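Local coordinates for protein glutaconate CoA-transferase subunit A (Acidaminococcus fermentans, PDB 1POI) that catalyses, as the large subunit of the enzyme, the transfer of coenzyme A from acetyl-CoA to glutaconate or (R)-2-hydroxyglutarate in the fermentation of glutamate, at residues V35-I38 against L39-G42; K268-E271 against D272-F276. All blocks are in the same frame, centred on the assembly; numbering follows the deposited sequence.

In the fold
From the N terminus the chain passes helix 6-13 and strand 19-22, then enters helix 32-40, whose final turns and C-terminal cap form interaction 1; from there it runs into strand 46-49 of the parallel sheet. Much later, beyond the last sheet strand 236-239 and helix 257-266, interaction 2 forms the N-cap and opening turns of helix 270-282. The two contacts are in series, neither nested nor crossed, and each joins neighbouring turns of one helix. Their centres are about 17 Å apart, and the two do not touch. The later helix nevertheless links them: it starts at interaction 2 and brings Val281, near its other end, against Phe36, Leu39 and Arg40 of interaction 1.

Interaction 1: residues V35-I38 against L39-G42; sequences VFEI and LRQG
Glu37 meets Arg40 and Gln41 in a local side-chain contact at the C-terminal end of helix 32-40, the helix between strands 19-22 and 46-49. Its carboxylate is shared: OE1 forms a salt bridge with Arg40 NH1 at 2.7 Å whose hydrogen bond is weak, the N-H pointing well off the oxygen, while OE2 takes Gln41 NE2 at 3.1 Å on its anti lone pair. The amide stands nearly upright to the carboxylate, their planes 88° apart. Glu37 CG is anti to the backbone N (chi1 -166°), and a bend at chi2 brings the carboxylate to Arg40 and Gln41 of the next turn. Lys7 adds a salt bridge to OE2 and its carbonyl receives Gln41 NE2, tying this end to helix 6-13.

The arginine chain bends at chi3 and brings its guanidinium over the carbonyl oxygen of Phe36, with NH2 3.6 Å from Phe36 CB. Guanidinium and phenyl ring are almost perpendicular, at 89°. Arg40 NE donates to Val281 O of helix 270-282, which helps to fix the rotation of the group. In the backbone, Arg40 N keeps the regular helical bond to Phe36 O at 2.9 Å. Gln41 N then turns to Ile38 O at 3.0 Å, retaining just a weak bond to Glu37 O. Gly42 follows with positive phi, closing in a Schellman motif the crossover helix of a beta-alpha-beta unit in a Rossmann-like fold.

Interaction 2: residues K268-E271 against D272-F276; sequences KTQE and DFDAF
The Gln270 amide points its NE2 at the Asp274 carboxylate, the two planes 49° apart. Gln270 NE2 lies 3.3 Å from both Asp274 OD1 and Asp274 OD2, a forked pair of weak hydrogen bonds. The same nitrogen sits 3.7 Å from Phe273 CD2, approaching that ring obliquely. Gln270 has CG anti to its own nitrogen (chi1 -164°) and a bend at chi2, which brings the end of the amide to the Asp274 carboxylate, one turn further on. Its stronger polar partners lie elsewhere: OE1 accepts from Arg85 and Trp89 of helix 84-92, and NE2 also gives to Gly62 O. These bonds fix the flip of the amide and couple the helix start to its neighbours.

Thr269 is the N-cap of helix 270-282. Its OG1 accepts from Asp272 N at 3.1 Å along a fairly straight N-H, satisfying an amide that has no preceding helical carbonyl to reach. With chi1 at 73° the hydroxyl sits between the backbone nitrogen and carbonyl carbon, turned toward the first turn. Glu271 and Asp272 fall in that turn and Asp274 just after it, where their negative charge would probably suit the positive end of the helix dipole.

Regular helical bonds begin with Phe273 N to Thr269 O at 2.8 Å, followed by Asp274 N to Gln270 O at 2.7 Å. The buried Phe273 side chain leads away from the cap and packs on Tyr263 of helix 257-266.

Interaction 1: residues V35-I38 against L39-G42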
ATOM      1  N   VAL A  35      30.817  -9.388  -4.982  1.00 14.44           N
ATOM      2  CA  VAL A  35      31.923 -10.201  -4.507  1.00 10.49           C
ATOM      3  C   VAL A  35      32.520 -10.994  -5.664  1.00 12.31           C
ATOM      4  O   VAL A  35      33.694 -11.362  -5.653  1.00 13.42           O
ATOM      5  CB  VAL A  35      31.492 -11.108  -3.357  1.00  7.29           C
ATOM      6  CG1 VAL A  35      32.507 -12.238  -3.129  1.00  8.05           C
ATOM      7  CG2 VAL A  35      31.376 -10.285  -2.114  1.00  6.16           C
ATOM      8  N   PHE A  36      31.732 -11.205  -6.703  1.00 11.81           N
ATOM      9  CA  PHE A  36      32.251 -11.926  -7.842  1.00 12.56           C
ATOM     10  C   PHE A  36      33.224 -11.075  -8.626  1.00 10.81           C
ATOM     11  O   PHE A  36      34.275 -11.559  -9.011  1.00 11.84           O
ATOM     12  CB  PHE A  36      31.123 -12.425  -8.749  1.00 13.06           C
ATOM     13  CG  PHE A  36      30.668 -13.811  -8.423  1.00 13.60           C
ATOM     14  CD1 PHE A  36      30.842 -14.325  -7.143  1.00 12.31           C
ATOM     15  CD2 PHE A  36      30.092 -14.618  -9.403  1.00 16.21           C
ATOM     16  CE1 PHE A  36      30.459 -15.631  -6.832  1.00 14.98           C
ATOM     17  CE2 PHE A  36      29.706 -15.934  -9.101  1.00 15.47           C
ATOM     18  CZ  PHE A  36      29.891 -16.437  -7.808  1.00 15.00           C
ATOM     19  N   GLU A  37      32.883  -9.810  -8.842  1.00 11.54           N
ATOM     20  CA  GLU A  37      33.728  -8.889  -9.600  1.00 13.37           C
ATOM     21  C   GLU A  37      35.030  -8.556  -8.836  1.00 15.25           C
ATOM     22  O   GLU A  37      36.101  -8.410  -9.435  1.00 16.61           O
ATOM     23  CB  GLU A  37      32.954  -7.628  -9.948  1.00 10.09           C
ATOM     24  CG  GLU A  37      33.638  -6.784 -10.996  1.00 18.50           C
ATOM     25  CD  GLU A  37      33.434  -7.279 -12.429  1.00 25.73           C
ATOM     26  OE1 GLU A  37      32.602  -8.193 -12.660  1.00 24.83           O
ATOM     27  OE2 GLU A  37      34.087  -6.715 -13.342  1.00 26.87           O
ATOM     28  N   ILE A  38      34.947  -8.450  -7.519  1.00 11.24           N
ATOM     29  CA  ILE A  38      36.132  -8.200  -6.727  1.00 11.66           C
ATOM     30  C   ILE A  38      37.121  -9.314  -7.082  1.00 14.79           C
ATOM     31  O   ILE A  38      38.225  -9.048  -7.560  1.00 20.47           O
ATOM     32  CB  ILE A  38      35.791  -8.196  -5.220  1.00  9.95           C
ATOM     33  CG1 ILE A  38      35.174  -6.848  -4.831  1.00  7.98           C
ATOM     34  CG2 ILE A  38      36.999  -8.510  -4.388  1.00  9.91           C
ATOM     35  CD1 ILE A  38      34.611  -6.792  -3.392  1.00  8.65           C
ATOM     36  N   LEU A  39      36.699 -10.563  -6.946  1.00 18.23           N
ATOM     37  CA  LEU A  39      37.566 -11.707  -7.280  1.00 21.14           C
ATOM     38  C   LEU A  39      38.043 -11.665  -8.731  1.00 22.92           C
ATOM     39  O   LEU A  39      39.246 -11.722  -9.023  1.00 22.73           O
ATOM     40  CB  LEU A  39      36.827 -13.026  -7.068  1.00 18.05           C
ATOM     41  CG  LEU A  39      36.691 -13.480  -5.634  1.00 15.42           C
ATOM     42  CD1 LEU A  39      36.011 -14.819  -5.607  1.00 19.75           C
ATOM     43  CD2 LEU A  39      38.055 -13.580  -5.021  1.00 15.48           C
ATOM     44  N   ARG A  40      37.074 -11.556  -9.627  1.00 22.13           N
ATOM     45  CA  ARG A  40      37.320 -11.514 -11.056  1.00 22.64           C
ATOM     46  C   ARG A  40      38.310 -10.413 -11.424  1.00 21.99           C
ATOM     47  O   ARG A  40      38.952 -10.483 -12.467  1.00 25.18           O
ATOM     48  CB  ARG A  40      35.984 -11.301 -11.788  1.00 23.53           C
ATOM     49  CG  ARG A  40      35.951 -11.670 -13.262  1.00 24.55           C
ATOM     50  CD  ARG A  40      34.568 -11.463 -13.864  1.00 22.81           C
ATOM     51  NE  ARG A  40      33.616 -12.400 -13.280  1.00 29.61           N
ATOM     52  CZ  ARG A  40      32.389 -12.079 -12.880  1.00 29.62           C
ATOM     53  NH1 ARG A  40      31.945 -10.839 -13.006  1.00 32.29           N
ATOM     54  NH2 ARG A  40      31.617 -12.994 -12.312  1.00 29.34           N
ATOM     55  N   GLN A  41      38.458  -9.403 -10.575  1.00 20.52           N
ATOM     56  CA  GLN A  41      39.370  -8.315 -10.908  1.00 17.75           C
ATOM     57  C   GLN A  41      40.782  -8.391 -10.317  1.00 18.38           C
ATOM     58  O   GLN A  41      41.605  -7.508 -10.531  1.00 18.62           O
ATOM     59  CB  GLN A  41      38.708  -6.965 -10.636  1.00 13.58           C
ATOM     60  CG  GLN A  41      37.694  -6.583 -11.694  1.00  9.17           C
ATOM     61  CD  GLN A  41      37.320  -5.139 -11.614  1.00 14.12           C
ATOM     62  OE1 GLN A  41      38.162  -4.292 -11.337  1.00 19.74           O
ATOM     63  NE2 GLN A  41      36.059  -4.833 -11.859  1.00 14.98           N
ATOM     64  N   GLY A  42      41.078  -9.478  -9.623  1.00 17.92           N
ATOM     65  CA  GLY A  42      42.389  -9.622  -9.046  1.00 15.00           C
ATOM     66  C   GLY A  42      42.566  -8.694  -7.865  1.00 17.42           C
ATOM     67  O   GLY A  42      43.697  -8.452  -7.422  1.00 20.89           O
TER

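Interaction 2: residues K268-E271 against D272-F276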
ATOM      1  N   LYS A 268      35.117 -28.080   0.339  1.00 19.56           N
ATOM      2  CA  LYS A 268      35.780 -28.934   1.332  1.00 20.14           C
ATOM      3  C   LYS A 268      37.235 -29.136   0.980  1.00 19.93           C
ATOM      4  O   LYS A 268      37.989 -29.727   1.762  1.00 20.26           O
ATOM      5  CB  LYS A 268      35.101 -30.294   1.493  1.00 22.81           C
ATOM      6  CG  LYS A 268      33.654 -30.208   1.899  1.00 27.55           C
ATOM      7  CD  LYS A 268      33.072 -31.553   2.301  1.00 32.13           C
ATOM      8  CE  LYS A 268      31.560 -31.412   2.540  1.00 36.29           C
ATOM      9  NZ  LYS A 268      30.929 -32.620   3.123  1.00 36.68           N
ATOM     10  N   THR A 269      37.601 -28.741  -0.240  1.00 18.73           N
ATOM     11  CA  THR A 269      38.976 -28.833  -0.707  1.00 19.04           C
ATOM     12  C   THR A 269      39.250 -27.687  -1.676  1.00 21.85           C
ATOM     13  O   THR A 269      38.396 -27.301  -2.496  1.00 22.73           O
ATOM     14  CB  THR A 269      39.289 -30.151  -1.454  1.00 18.49           C
ATOM     15  OG1 THR A 269      38.662 -30.132  -2.744  1.00 24.25           O
ATOM     16  CG2 THR A 269      38.831 -31.377  -0.674  1.00 13.44           C
ATOM     17  N   GLN A 270      40.481 -27.203  -1.623  1.00 22.38           N
ATOM     18  CA  GLN A 270      40.954 -26.122  -2.465  1.00 23.97           C
ATOM     19  C   GLN A 270      40.802 -26.438  -3.956  1.00 28.28           C
ATOM     20  O   GLN A 270      40.542 -25.540  -4.766  1.00 26.41           O
ATOM     21  CB  GLN A 270      42.418 -25.872  -2.153  1.00 21.82           C
ATOM     22  CG  GLN A 270      42.936 -24.560  -2.665  1.00 26.27           C
ATOM     23  CD  GLN A 270      42.245 -23.398  -2.021  1.00 21.82           C
ATOM     24  OE1 GLN A 270      42.014 -23.396  -0.806  1.00 21.73           O
ATOM     25  NE2 GLN A 270      41.872 -22.412  -2.830  1.00 17.12           N
ATOM     26  N   GLU A 271      40.971 -27.715  -4.308  1.00 32.01           N
ATOM     27  CA  GLU A 271      40.866 -28.176  -5.693  1.00 36.13           C
ATOM     28  C   GLU A 271      39.449 -28.034  -6.207  1.00 35.15           C
ATOM     29  O   GLU A 271      39.212 -27.445  -7.280  1.00 32.27           O
ATOM     30  CB  GLU A 271      41.222 -29.655  -5.802  1.00 43.55           C
ATOM     31  CG  GLU A 271      42.612 -30.058  -5.374  1.00 55.98           C
ATOM     32  CD  GLU A 271      42.996 -31.433  -5.927  1.00 63.47           C
ATOM     33  OE1 GLU A 271      42.192 -32.020  -6.695  1.00 65.94           O
ATOM     34  OE2 GLU A 271      44.110 -31.920  -5.609  1.00 68.02           O
ATOM     35  N   ASP A 272      38.523 -28.642  -5.453  1.00 33.47           N
ATOM     36  CA  ASP A 272      37.101 -28.632  -5.792  1.00 31.51           C
ATOM     37  C   ASP A 272      36.670 -27.191  -5.813  1.00 28.42           C
ATOM     38  O   ASP A 272      35.940 -26.769  -6.719  1.00 25.78           O
ATOM     39  CB  ASP A 272      36.263 -29.398  -4.749  1.00 32.68           C
ATOM     40  CG  ASP A 272      36.397 -30.925  -4.853  1.00 33.60           C
ATOM     41  OD1 ASP A 272      36.856 -31.450  -5.897  1.00 33.48           O
ATOM     42  OD2 ASP A 272      36.011 -31.604  -3.870  1.00 34.69           O
ATOM     43  N   PHE A 273      37.191 -26.439  -4.837  1.00 26.52           N
ATOM     44  CA  PHE A 273      36.901 -25.022  -4.673  1.00 26.30           C
ATOM     45  C   PHE A 273      37.314 -24.179  -5.875  1.00 27.72           C
ATOM     46  O   PHE A 273      36.495 -23.462  -6.467  1.00 25.63           O
ATOM     47  CB  PHE A 273      37.590 -24.488  -3.422  1.00 27.08           C
ATOM     48  CG  PHE A 273      37.326 -23.039  -3.177  1.00 31.89           C
ATOM     49  CD1 PHE A 273      36.110 -22.623  -2.637  1.00 35.19           C
ATOM     50  CD2 PHE A 273      38.256 -22.072  -3.555  1.00 34.36           C
ATOM     51  CE1 PHE A 273      35.822 -21.270  -2.484  1.00 34.40           C
ATOM     52  CE2 PHE A 273      37.975 -20.713  -3.405  1.00 35.67           C
ATOM     53  CZ  PHE A 273      36.755 -20.315  -2.871  1.00 34.01           C
ATOM     54  N   ASP A 274      38.594 -24.274  -6.234  1.00 29.55           N
ATOM     55  CA  ASP A 274      39.152 -23.517  -7.353  1.00 27.16           C
ATOM     56  C   ASP A 274      38.460 -23.869  -8.639  1.00 23.38           C
ATOM     57  O   ASP A 274      38.264 -23.009  -9.499  1.00 20.92           O
ATOM     58  CB  ASP A 274      40.653 -23.764  -7.470  1.00 31.18           C
ATOM     59  CG  ASP A 274      41.434 -23.144  -6.328  1.00 35.12           C
ATOM     60  OD1 ASP A 274      41.183 -21.949  -6.022  1.00 36.01           O
ATOM     61  OD2 ASP A 274      42.280 -23.854  -5.737  1.00 35.13           O
ATOM     62  N   ALA A 275      38.100 -25.145  -8.758  1.00 22.34           N
ATOM     63  CA  ALA A 275      37.393 -25.664  -9.928  1.00 22.63           C
ATOM     64  C   ALA A 275      36.044 -24.950 -10.016  1.00 22.03           C
ATOM     65  O   ALA A 275      35.666 -24.426 -11.078  1.00 20.73           O
ATOM     66  CB  ALA A 275      37.195 -27.157  -9.779  1.00 21.89           C
ATOM     67  N   PHE A 276      35.342 -24.925  -8.878  1.00 21.20           N
ATOM     68  CA  PHE A 276      34.057 -24.260  -8.746  1.00 18.50           C
ATOM     69  C   PHE A 276      34.184 -22.804  -9.148  1.00 17.73           C
ATOM     70  O   PHE A 276      33.399 -22.305  -9.961  1.00 16.31           O
ATOM     71  CB  PHE A 276      33.577 -24.328  -7.307  1.00 20.55           C
ATOM     72  CG  PHE A 276      32.433 -23.398  -7.007  1.00 25.65           C
ATOM     73  CD1 PHE A 276      32.677 -22.076  -6.622  1.00 23.31           C
ATOM     74  CD2 PHE A 276      31.108 -23.837  -7.145  1.00 26.01           C
ATOM     75  CE1 PHE A 276      31.628 -21.202  -6.383  1.00 29.58           C
ATOM     76  CE2 PHE A 276      30.043 -22.977  -6.910  1.00 26.38           C
ATOM     77  CZ  PHE A 276      30.297 -21.653  -6.528  1.00 30.47           C
TER